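Local coordinates for protein putative modification methylase (Thermus thermophilus, PDB 2ZIG) that probably methylates cytosine at N4 in DNA, using S-adenosyl-L-methionine as the methyl donor, at residues G90-V102 with V112-R124. Residues are numbered along the deposited sequence; the frame is centred on the assembly and turned at random.
Sequences GGRLVIVVGDVAV and VFPLHADIQVRCR
Asp-99 grips the start of helix 115-124 through His-116, taking both its backbone and its ring nitrogen. OD1 accepts the backbone N of His-116 at 2.9 Å in a nearly straight bond, while OD2 offers its syn lone pair to His-116 ND1 at 2.7 Å. Carboxylate and imidazole lie nearly coplanar, 24° apart. His-116 CG sits between its own backbone N and carbonyl carbon (chi1 86°), which swings the ring back beside its own N-H, so that one short acid can serve both donors. Aspartate suits a first-turn N-H, where its negative charge would probably also interact favourably with the positive end of the helix dipole; an alanine here would probably leave that N-H and ND1 without their acceptor and the imidazole less firmly fixed in rotation. The ring stacks with Tyr-169, and its NE2 is hydrogen-bonded to His-116 of the second subunit, which puts His-116 in the interface between the two subunits.

Strand 91-97 and the helix run nearly antiparallel (159°), the helix helping, with helix 66-86, to cover one face of the mixed sheet of this Rossmann-like methyltransferase fold. Alternate strand residues Leu-93, Ile-95 and Val-97 face it, their branched aliphatic chains suited to a buried, apolar layer. Packing is tightest where Val-97 CG1 meets Leu-115 CD1 at 3.5 Å, the two side chains crossing at about a right angle. Farther along, Ile-95 CD1 reaches Ile-119 CG2 at 3.7 Å, and contact thins to Leu-93 CD2 against Cys-123 SG at 4.3 Å.

Past Asp-99 the contact opens toward solvent, with Val-100 and Phe-113 partly exposed, although Val-112 stays buried. Phe-113 N donates to Val-100 O at 2.8 Å from above the carbonyl plane, but the return bond, Val-100 N to Phe-113 O, is weak. At the exposed margin little Ala-101 merely rests its CB on Val-112 CG2.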
loop_
_atom_site.group_PDB
_atom_site.type_symbol
_atom_site.label_atom_id
_atom_site.label_comp_id
_atom_site.label_asym_id
_atom_site.label_seq_id
_atom_site.Cartn_x
_atom_site.Cartn_y
_atom_site.Cartn_z
ATOM N N GLY B 90 -8.048 9.155 -19.419
ATOM C CA GLY B 90 -8.876 9.454 -18.266
ATOM C C GLY B 90 -9.449 8.198 -17.633
ATOM O O GLY B 90 -9.888 8.224 -16.484
ATOM N N GLY B 91 -9.456 7.102 -18.387
ATOM C CA GLY B 91 -9.967 5.846 -17.871
ATOM C C GLY B 91 -8.958 5.292 -16.878
ATOM O O GLY B 91 -7.842 5.798 -16.780
ATOM N N ARG B 92 -9.319 4.247 -16.146
ATOM C CA ARG B 92 -8.379 3.720 -15.173
ATOM C C ARG B 92 -8.338 2.213 -15.056
ATOM O O ARG B 92 -9.273 1.507 -15.439
ATOM C CB ARG B 92 -8.657 4.328 -13.790
ATOM C CG ARG B 92 -10.004 3.958 -13.175
ATOM C CD ARG B 92 -10.165 4.569 -11.781
ATOM N NE ARG B 92 -10.248 6.028 -11.839
ATOM C CZ ARG B 92 -10.167 6.831 -10.781
ATOM N NH1 ARG B 92 -9.996 6.328 -9.562
ATOM N NH2 ARG B 92 -10.259 8.143 -10.943
ATOM N N LEU B 93 -7.213 1.736 -14.539
ATOM C CA LEU B 93 -7.000 0.323 -14.295
ATOM C C LEU B 93 -7.072 0.152 -12.772
ATOM O O LEU B 93 -6.266 0.721 -12.033
ATOM C CB LEU B 93 -5.628 -0.094 -14.828
ATOM C CG LEU B 93 -4.951 -1.340 -14.255
ATOM C CD1 LEU B 93 -5.652 -2.609 -14.713
ATOM C CD2 LEU B 93 -3.506 -1.343 -14.700
ATOM N N VAL B 94 -8.060 -0.605 -12.310
ATOM C CA VAL B 94 -8.244 -0.849 -10.880
ATOM C C VAL B 94 -7.783 -2.276 -10.616
ATOM O O VAL B 94 -8.264 -3.213 -11.251
ATOM C CB VAL B 94 -9.733 -0.716 -10.472
ATOM C CG1 VAL B 94 -9.883 -0.861 -8.963
ATOM C CG2 VAL B 94 -10.270 0.628 -10.909
ATOM N N ILE B 95 -6.850 -2.443 -9.685
ATOM C CA ILE B 95 -6.318 -3.766 -9.378
ATOM C C ILE B 95 -6.502 -4.154 -7.907
ATOM O O ILE B 95 -5.963 -3.506 -7.007
ATOM C CB ILE B 95 -4.817 -3.834 -9.736
ATOM C CG1 ILE B 95 -4.609 -3.367 -11.185
ATOM C CG2 ILE B 95 -4.313 -5.248 -9.581
ATOM C CD1 ILE B 95 -3.153 -3.209 -11.594
ATOM N N VAL B 96 -7.279 -5.206 -7.673
ATOM C CA VAL B 96 -7.531 -5.689 -6.318
ATOM C C VAL B 96 -6.437 -6.705 -6.023
ATOM O O VAL B 96 -6.419 -7.798 -6.591
ATOM C CB VAL B 96 -8.916 -6.345 -6.223
ATOM C CG1 VAL B 96 -9.170 -6.825 -4.798
ATOM C CG2 VAL B 96 -9.987 -5.339 -6.663
ATOM N N VAL B 97 -5.517 -6.321 -5.138
ATOM C CA VAL B 97 -4.369 -7.157 -4.792
ATOM C C VAL B 97 -4.156 -7.331 -3.300
ATOM O O VAL B 97 -4.159 -6.357 -2.559
ATOM C CB VAL B 97 -3.031 -6.544 -5.286
ATOM C CG1 VAL B 97 -2.057 -7.642 -5.591
ATOM C CG2 VAL B 97 -3.254 -5.632 -6.454
ATOM N N GLY B 98 -3.938 -8.574 -2.880
ATOM C CA GLY B 98 -3.646 -8.851 -1.488
ATOM C C GLY B 98 -2.175 -9.239 -1.477
ATOM O O GLY B 98 -1.734 -9.959 -2.377
ATOM N N ASP B 99 -1.396 -8.770 -0.508
ATOM C CA ASP B 99 0.010 -9.139 -0.497
ATOM C C ASP B 99 0.198 -10.606 -0.114
ATOM O O ASP B 99 -0.441 -11.120 0.807
ATOM C CB ASP B 99 0.809 -8.188 0.405
ATOM C CG ASP B 99 0.982 -6.814 -0.237
ATOM O OD1 ASP B 99 0.584 -6.692 -1.410
ATOM O OD2 ASP B 99 1.501 -5.871 0.394
ATOM N N VAL B 100 1.075 -11.279 -0.851
ATOM C CA VAL B 100 1.337 -12.700 -0.660
ATOM C C VAL B 100 2.311 -13.065 0.442
ATOM O O VAL B 100 3.518 -12.897 0.303
ATOM C CB VAL B 100 1.831 -13.315 -1.967
ATOM C CG1 VAL B 100 2.070 -14.806 -1.786
ATOM C CG2 VAL B 100 0.809 -13.043 -3.072
ATOM N N ALA B 101 1.774 -13.584 1.538
ATOM C CA ALA B 101 2.591 -13.986 2.672
ATOM C C ALA B 101 2.844 -15.484 2.612
ATOM O O ALA B 101 2.274 -16.245 3.390
ATOM C CB ALA B 101 1.889 -13.622 3.986
ATOM N N VAL B 102 3.694 -15.908 1.680
ATOM C CA VAL B 102 4.018 -17.325 1.537
ATOM C C VAL B 102 5.508 -17.586 1.743
ATOM O O VAL B 102 5.891 -18.449 2.533
ATOM C CB VAL B 102 3.610 -17.864 0.143
ATOM C CG1 VAL B 102 4.330 -17.082 -0.950
ATOM C CG2 VAL B 102 3.936 -19.357 0.044
ATOM N N VAL B 112 6.498 -11.241 3.785
ATOM C CA VAL B 112 5.397 -11.057 2.857
ATOM C C VAL B 112 5.887 -10.364 1.600
ATOM O O VAL B 112 6.592 -9.360 1.681
ATOM C CB VAL B 112 4.309 -10.176 3.494
ATOM C CG1 VAL B 112 3.076 -10.152 2.621
ATOM C CG2 VAL B 112 3.981 -10.679 4.886
ATOM N N PHE B 113 5.534 -10.901 0.438
ATOM C CA PHE B 113 5.923 -10.259 -0.805
ATOM C C PHE B 113 4.983 -9.069 -0.963
ATOM O O PHE B 113 3.767 -9.237 -0.956
ATOM C CB PHE B 113 5.779 -11.228 -1.985
ATOM C CG PHE B 113 7.038 -11.999 -2.289
ATOM C CD1 PHE B 113 8.171 -11.342 -2.753
ATOM C CD2 PHE B 113 7.104 -13.372 -2.067
ATOM C CE1 PHE B 113 9.358 -12.040 -2.988
ATOM C CE2 PHE B 113 8.285 -14.079 -2.297
ATOM C CZ PHE B 113 9.415 -13.411 -2.758
ATOM N N PRO B 114 5.535 -7.847 -1.075
ATOM C CA PRO B 114 4.738 -6.620 -1.229
ATOM C C PRO B 114 4.170 -6.458 -2.644
ATOM O O PRO B 114 4.435 -5.466 -3.321
ATOM C CB PRO B 114 5.739 -5.523 -0.884
ATOM C CG PRO B 114 7.014 -6.067 -1.461
ATOM C CD PRO B 114 6.978 -7.535 -1.038
ATOM N N LEU B 115 3.384 -7.440 -3.071
ATOM C CA LEU B 115 2.787 -7.446 -4.402
ATOM C C LEU B 115 2.151 -6.128 -4.842
ATOM O O LEU B 115 2.414 -5.647 -5.947
ATOM C CB LEU B 115 1.728 -8.541 -4.488
ATOM C CG LEU B 115 1.752 -9.500 -5.681
ATOM C CD1 LEU B 115 0.358 -10.096 -5.844
ATOM C CD2 LEU B 115 2.186 -8.786 -6.958
ATOM N N HIS B 116 1.308 -5.549 -3.988
ATOM C CA HIS B 116 0.626 -4.312 -4.339
ATOM C C HIS B 116 1.617 -3.175 -4.599
ATOM O O HIS B 116 1.403 -2.342 -5.484
ATOM C CB HIS B 116 -0.355 -3.892 -3.232
ATOM C CG HIS B 116 0.277 -3.076 -2.143
ATOM N ND1 HIS B 116 1.019 -3.635 -1.123
ATOM C CD2 HIS B 116 0.315 -1.737 -1.944
ATOM C CE1 HIS B 116 1.486 -2.676 -0.343
ATOM N NE2 HIS B 116 1.074 -1.515 -0.820
ATOM N N ALA B 117 2.696 -3.141 -3.826
ATOM C CA ALA B 117 3.690 -2.089 -3.978
ATOM C C ALA B 117 4.494 -2.268 -5.263
ATOM O O ALA B 117 4.803 -1.292 -5.944
ATOM C CB ALA B 117 4.622 -2.070 -2.769
ATOM N N ASP B 118 4.838 -3.510 -5.585
ATOM C CA ASP B 118 5.587 -3.792 -6.802
ATOM C C ASP B 118 4.733 -3.421 -8.002
ATOM O O ASP B 118 5.239 -2.894 -8.994
ATOM C CB ASP B 118 5.976 -5.276 -6.867
ATOM C CG ASP B 118 7.253 -5.575 -6.094
ATOM O OD1 ASP B 118 8.286 -4.960 -6.427
ATOM O OD2 ASP B 118 7.229 -6.407 -5.161
ATOM N N ILE B 119 3.430 -3.677 -7.896
ATOM C CA ILE B 119 2.502 -3.367 -8.974
ATOM C C ILE B 119 2.406 -1.855 -9.156
ATOM O O ILE B 119 2.530 -1.353 -10.275
ATOM C CB ILE B 119 1.088 -3.938 -8.688
ATOM C CG1 ILE B 119 1.145 -5.468 -8.564
ATOM C CG2 ILE B 119 0.115 -3.529 -9.794
ATOM C CD1 ILE B 119 1.573 -6.165 -9.801
ATOM N N GLN B 120 2.196 -1.129 -8.059
ATOM C CA GLN B 120 2.092 0.334 -8.128
ATOM C C GLN B 120 3.308 0.957 -8.788
ATOM O O GLN B 120 3.182 1.795 -9.676
ATOM C CB GLN B 120 1.932 0.955 -6.731
ATOM C CG GLN B 120 0.517 0.978 -6.209
ATOM C CD GLN B 120 0.393 1.740 -4.905
ATOM O OE1 GLN B 120 -0.147 2.845 -4.865
ATOM N NE2 GLN B 120 0.896 1.158 -3.835
ATOM N N VAL B 121 4.488 0.551 -8.340
ATOM C CA VAL B 121 5.731 1.083 -8.876
ATOM C C VAL B 121 5.864 0.811 -10.377
ATOM O O VAL B 121 6.037 1.730 -11.173
ATOM C CB VAL B 121 6.930 0.482 -8.111
ATOM C CG1 VAL B 121 8.244 0.879 -8.772
ATOM C CG2 VAL B 121 6.896 0.969 -6.665
ATOM N N ARG B 122 5.756 -0.453 -10.763
ATOM C CA ARG B 122 5.881 -0.818 -12.165
ATOM C C ARG B 122 4.862 -0.128 -13.072
ATOM O O ARG B 122 5.150 0.123 -14.242
ATOM C CB ARG B 122 5.792 -2.335 -12.305
ATOM C CG ARG B 122 7.010 -3.052 -11.748
ATOM C CD ARG B 122 6.756 -4.534 -11.599
ATOM N NE ARG B 122 7.975 -5.281 -11.292
ATOM C CZ ARG B 122 8.777 -5.817 -12.209
ATOM N NH1 ARG B 122 8.491 -5.694 -13.499
ATOM N NH2 ARG B 122 9.860 -6.485 -11.837
ATOM N N CYS B 123 3.683 0.190 -12.543
ATOM C CA CYS B 123 2.666 0.854 -13.346
ATOM C C CYS B 123 3.093 2.269 -13.711
ATOM O O CYS B 123 2.729 2.775 -14.769
ATOM C CB CYS B 123 1.314 0.879 -12.621
ATOM S SG CYS B 123 0.336 -0.650 -12.805
ATOM N N ARG B 124 3.867 2.911 -12.843
ATOM C CA ARG B 124 4.344 4.255 -13.133
ATOM C C ARG B 124 5.274 4.187 -14.340
ATOM O O ARG B 124 5.162 4.989 -15.266
ATOM C CB ARG B 124 5.113 4.820 -11.950
ATOM C CG ARG B 124 5.704 6.197 -12.211
ATOM C CD ARG B 124 6.823 6.471 -11.233
ATOM N NE ARG B 124 6.379 6.139 -9.889
ATOM C CZ ARG B 124 7.162 5.662 -8.931
ATOM N NH1 ARG B 124 8.455 5.453 -9.148
ATOM N NH2 ARG B 124 6.634 5.368 -7.759
#